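Local coordinates for putative membrane protein (Corynebacterium diphtheriae NCTC 13129, PDB 3C8I) that is of unknown function but belongs to the DUF3239 family and is a putative membrane protein, present here as its C-terminal part, at residues S92-I96 with A97-P101; S111-P114 with S115-T119. All blocks are in the same frame, centred on the assembly; numbering follows the deposited sequence.

Contact 1 of 2, residues S92-I96 with A97-P101; sequences SPMPI and AWATP
The pyrrolidine ring of Pro95 packs against one face of the indole of Trp98, in a CH-pi contact that places CD of Pro95 3.5 Å from the centroid of the Trp98 six-membered ring and only 3° off its normal. CG of the same proline shifts toward the ring fusion, 3.5 Å from CE2 of Trp98. Chi1 of -72° sets the Trp98 CG beside its own backbone N and swings the indole back over the proline. Met94 approaches obliquely: its CB is 3.9 Å from Trp98 CZ3, and the chain bends at chi3 to bring CE within 4.0 Å of Trp98 CB. The packing sits where strand 88-95, outermost in the sheet of its own chain, ends in a 3-10 turn, and a second subunit adds its own Trp98 against Met94. Pro95 O accepts the nearly straight bond from Trp98 N at 3.1 Å. Ile96 O takes two donors, Ala99 N at 2.8 Å and Thr100 N at 3.2 Å, the latter with a more bent N-H. At the polar edge Trp98 NE1 donates to Ala56 O, while Thr100 OG1 pairs with Asp102 N.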
# COMPACT_ATOMS: atom_id res chain seq x y z
N SER B 92 -7.79 -4.31 7.95
CA SER B 92 -7.48 -2.92 8.36
C SER B 92 -8.54 -2.34 9.28
O SER B 92 -9.68 -2.09 8.84
CB SER B 92 -7.36 -1.98 7.16
OG SER B 92 -6.34 -2.41 6.30
N PRO B 93 -8.17 -2.11 10.55
CA PRO B 93 -9.08 -1.39 11.44
C PRO B 93 -8.93 0.12 11.26
O PRO B 93 -7.83 0.58 10.96
CB PRO B 93 -8.63 -1.83 12.83
CG PRO B 93 -7.14 -2.11 12.68
CD PRO B 93 -6.90 -2.47 11.23
N MET B 94 -10.01 0.86 11.44
CA MET B 94 -9.96 2.32 11.48
C MET B 94 -10.74 2.84 12.68
O MET B 94 -11.79 2.30 13.03
CB MET B 94 -10.55 2.94 10.19
CG MET B 94 -12.02 2.65 9.91
SD MET B 94 -12.79 3.72 8.60
CE MET B 94 -12.94 5.29 9.44
N PRO B 95 -10.23 3.90 13.34
CA PRO B 95 -10.99 4.55 14.39
C PRO B 95 -12.24 5.23 13.86
O PRO B 95 -12.18 5.91 12.83
CB PRO B 95 -10.04 5.60 14.95
CG PRO B 95 -8.86 5.60 14.10
CD PRO B 95 -8.92 4.51 13.10
N ILE B 96 -13.37 5.06 14.56
CA ILE B 96 -14.62 5.71 14.09
C ILE B 96 -14.51 7.23 14.21
O ILE B 96 -15.17 7.96 13.46
CB ILE B 96 -15.93 5.15 14.73
CG1 ILE B 96 -16.10 5.58 16.17
CG2 ILE B 96 -16.03 3.65 14.63
CD1 ILE B 96 -17.55 5.34 16.69
N ALA B 97 -13.64 7.70 15.09
CA ALA B 97 -13.34 9.13 15.22
C ALA B 97 -12.84 9.80 13.92
O ALA B 97 -12.82 11.03 13.86
CB ALA B 97 -12.35 9.37 16.33
N TRP B 98 -12.42 9.03 12.91
CA TRP B 98 -12.04 9.61 11.61
C TRP B 98 -13.28 9.95 10.78
O TRP B 98 -13.21 10.78 9.88
CB TRP B 98 -11.19 8.64 10.79
CG TRP B 98 -9.78 8.42 11.26
CD1 TRP B 98 -9.10 9.13 12.22
CD2 TRP B 98 -8.86 7.46 10.75
NE1 TRP B 98 -7.81 8.63 12.35
CE2 TRP B 98 -7.64 7.60 11.46
CE3 TRP B 98 -8.96 6.46 9.77
CZ2 TRP B 98 -6.53 6.79 11.22
CZ3 TRP B 98 -7.87 5.65 9.54
CH2 TRP B 98 -6.67 5.81 10.27
N ALA B 99 -14.39 9.29 11.11
CA ALA B 99 -15.68 9.45 10.42
C ALA B 99 -16.67 10.40 11.10
O ALA B 99 -17.56 10.92 10.42
CB ALA B 99 -16.33 8.09 10.25
N THR B 100 -16.58 10.60 12.41
CA THR B 100 -17.52 11.49 13.13
C THR B 100 -16.86 12.36 14.21
O THR B 100 -16.10 11.85 15.03
CB THR B 100 -18.67 10.68 13.81
OG1 THR B 100 -19.44 11.56 14.65
CG2 THR B 100 -18.13 9.53 14.68
N PRO B 101 -17.19 13.68 14.25
CA PRO B 101 -16.66 14.56 15.29
C PRO B 101 -17.42 14.46 16.61
O PRO B 101 -16.99 15.00 17.65
CB PRO B 101 -16.87 15.95 14.70
CG PRO B 101 -18.11 15.80 13.91
CD PRO B 101 -18.07 14.42 13.33

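Contact 2 of 2, residues S111-P114 with S115-T119; sequences STIP and SEQWT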
# COMPACT_ATOMS: atom_id res chain seq x y z
N SER B 111 -19.51 1.93 24.51
CA SER B 111 -20.42 1.17 25.38
C SER B 111 -21.15 0.04 24.64
O SER B 111 -21.45 -0.99 25.23
CB SER B 111 -21.42 2.11 26.08
OG SER B 111 -22.10 2.91 25.13
N THR B 112 -21.42 0.22 23.35
CA THR B 112 -22.06 -0.81 22.52
C THR B 112 -21.17 -2.06 22.31
O THR B 112 -21.66 -3.19 22.22
CB THR B 112 -22.42 -0.25 21.13
OG1 THR B 112 -23.43 0.76 21.25
CG2 THR B 112 -22.93 -1.34 20.21
N ILE B 113 -19.85 -1.86 22.23
CA ILE B 113 -18.94 -2.99 22.08
C ILE B 113 -18.94 -3.79 23.39
O ILE B 113 -18.71 -3.22 24.46
CB ILE B 113 -17.50 -2.55 21.66
CG1 ILE B 113 -17.52 -1.97 20.24
CG2 ILE B 113 -16.51 -3.72 21.72
CD1 ILE B 113 -16.36 -1.04 19.96
N PRO B 114 -19.24 -5.10 23.30
CA PRO B 114 -19.23 -5.94 24.50
C PRO B 114 -18.01 -5.71 25.41
O PRO B 114 -16.87 -5.61 24.94
CB PRO B 114 -19.21 -7.35 23.92
CG PRO B 114 -20.03 -7.23 22.71
CD PRO B 114 -19.66 -5.87 22.12
N SER B 115 -18.28 -5.60 26.71
CA SER B 115 -17.24 -5.46 27.72
C SER B 115 -16.22 -6.58 27.63
O SER B 115 -15.04 -6.35 27.89
CB SER B 115 -17.89 -5.48 29.10
OG SER B 115 -18.94 -6.44 29.11
N GLU B 116 -16.68 -7.78 27.29
CA GLU B 116 -15.82 -8.98 27.22
C GLU B 116 -14.84 -8.95 26.03
O GLU B 116 -13.72 -9.47 26.11
CB GLU B 116 -16.66 -10.27 27.17
CG GLU B 116 -17.88 -10.21 26.22
CD GLU B 116 -19.18 -9.76 26.90
OE1 GLU B 116 -19.14 -9.24 28.04
OE2 GLU B 116 -20.26 -9.92 26.29
N GLN B 117 -15.27 -8.32 24.93
CA GLN B 117 -14.37 -8.01 23.83
C GLN B 117 -13.36 -6.96 24.27
O GLN B 117 -12.18 -7.08 23.96
CB GLN B 117 -15.14 -7.55 22.60
CG GLN B 117 -15.89 -8.66 21.91
CD GLN B 117 -16.60 -8.22 20.64
OE1 GLN B 117 -16.20 -7.25 19.96
NE2 GLN B 117 -17.64 -8.96 20.28
N TRP B 118 -13.83 -5.94 24.99
CA TRP B 118 -12.90 -4.97 25.58
C TRP B 118 -11.89 -5.67 26.47
O TRP B 118 -10.70 -5.45 26.35
CB TRP B 118 -13.63 -3.87 26.36
CG TRP B 118 -14.27 -2.82 25.49
CD1 TRP B 118 -15.59 -2.55 25.39
CD2 TRP B 118 -13.60 -1.93 24.60
NE1 TRP B 118 -15.80 -1.54 24.48
CE2 TRP B 118 -14.58 -1.13 23.99
CE3 TRP B 118 -12.25 -1.73 24.26
CZ2 TRP B 118 -14.27 -0.14 23.03
CZ3 TRP B 118 -11.94 -0.74 23.32
CH2 TRP B 118 -12.94 0.03 22.71
N THR B 119 -12.35 -6.54 27.36
CA THR B 119 -11.44 -7.20 28.28
C THR B 119 -10.46 -8.16 27.54
O THR B 119 -9.26 -8.16 27.81
CB THR B 119 -12.21 -7.84 29.48
OG1 THR B 119 -12.95 -8.99 29.04
CG2 THR B 119 -13.17 -6.84 30.11
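Trp118 N closes the first turn of helix 115-124 on Pro114 O, 3.1 Å away and nearly straight (N-H...O 167°); Thr119 N follows on Ser115 O at 2.7 Å. Pro114 is the N-cap of this helix, and a two-residue link, Ile113-Pro114, joins it to helix 103-112. Ile113 crosses the indole of Trp118 at about a right angle. Its CG2, anti to the backbone N, sits over one face, 3.9 Å from the centroid of the Trp118 five-membered ring and offset toward the rim, while Ile113 CD1 reaches Trp118 CZ2 at 3.8 Å. On another side of the turn Gln117 runs extended alongside the proline ring, its NE2 3.8 Å from Pro114 CG. Glu116 bends back at chi2, laying OE2 3.7 Å from Pro114 CB, and its OE1 receives Ser115 OG at 3.0 Å from above the carboxylate plane. Pro18 of strand 16-24 touches Ile113, Gln117 and Trp118. The indole N-H of Trp118 donates to Glu110 O in the preceding helix, and Arg70 forms a cation-pi pair with the ring; together with the isoleucine, these partners probably hold the buried indole in one rotation.

Read from the N terminus, the two contacts come in series and neither nest nor cross. Contact 1 closes the short turn in which the chain leaves the sheet after strand 88-95; helix 103-112 then begins, and contact 2 closes the next turn, where that helix gives way to helix 115-124. Their centres lie about 17 Å apart and their nearest atoms about 7 Å, with no touch between them. Helix 103-112 connects the two turns, and Ala97 and Thr100 pack on its Ile106. Contact 1 thus ties the sheet edge to the helix and to a second subunit, whereas in contact 2 Ile113, Gln117 and Trp118 rest on strand 16-24 of their own chain, and no other chain of the assembly touches residues 111-119.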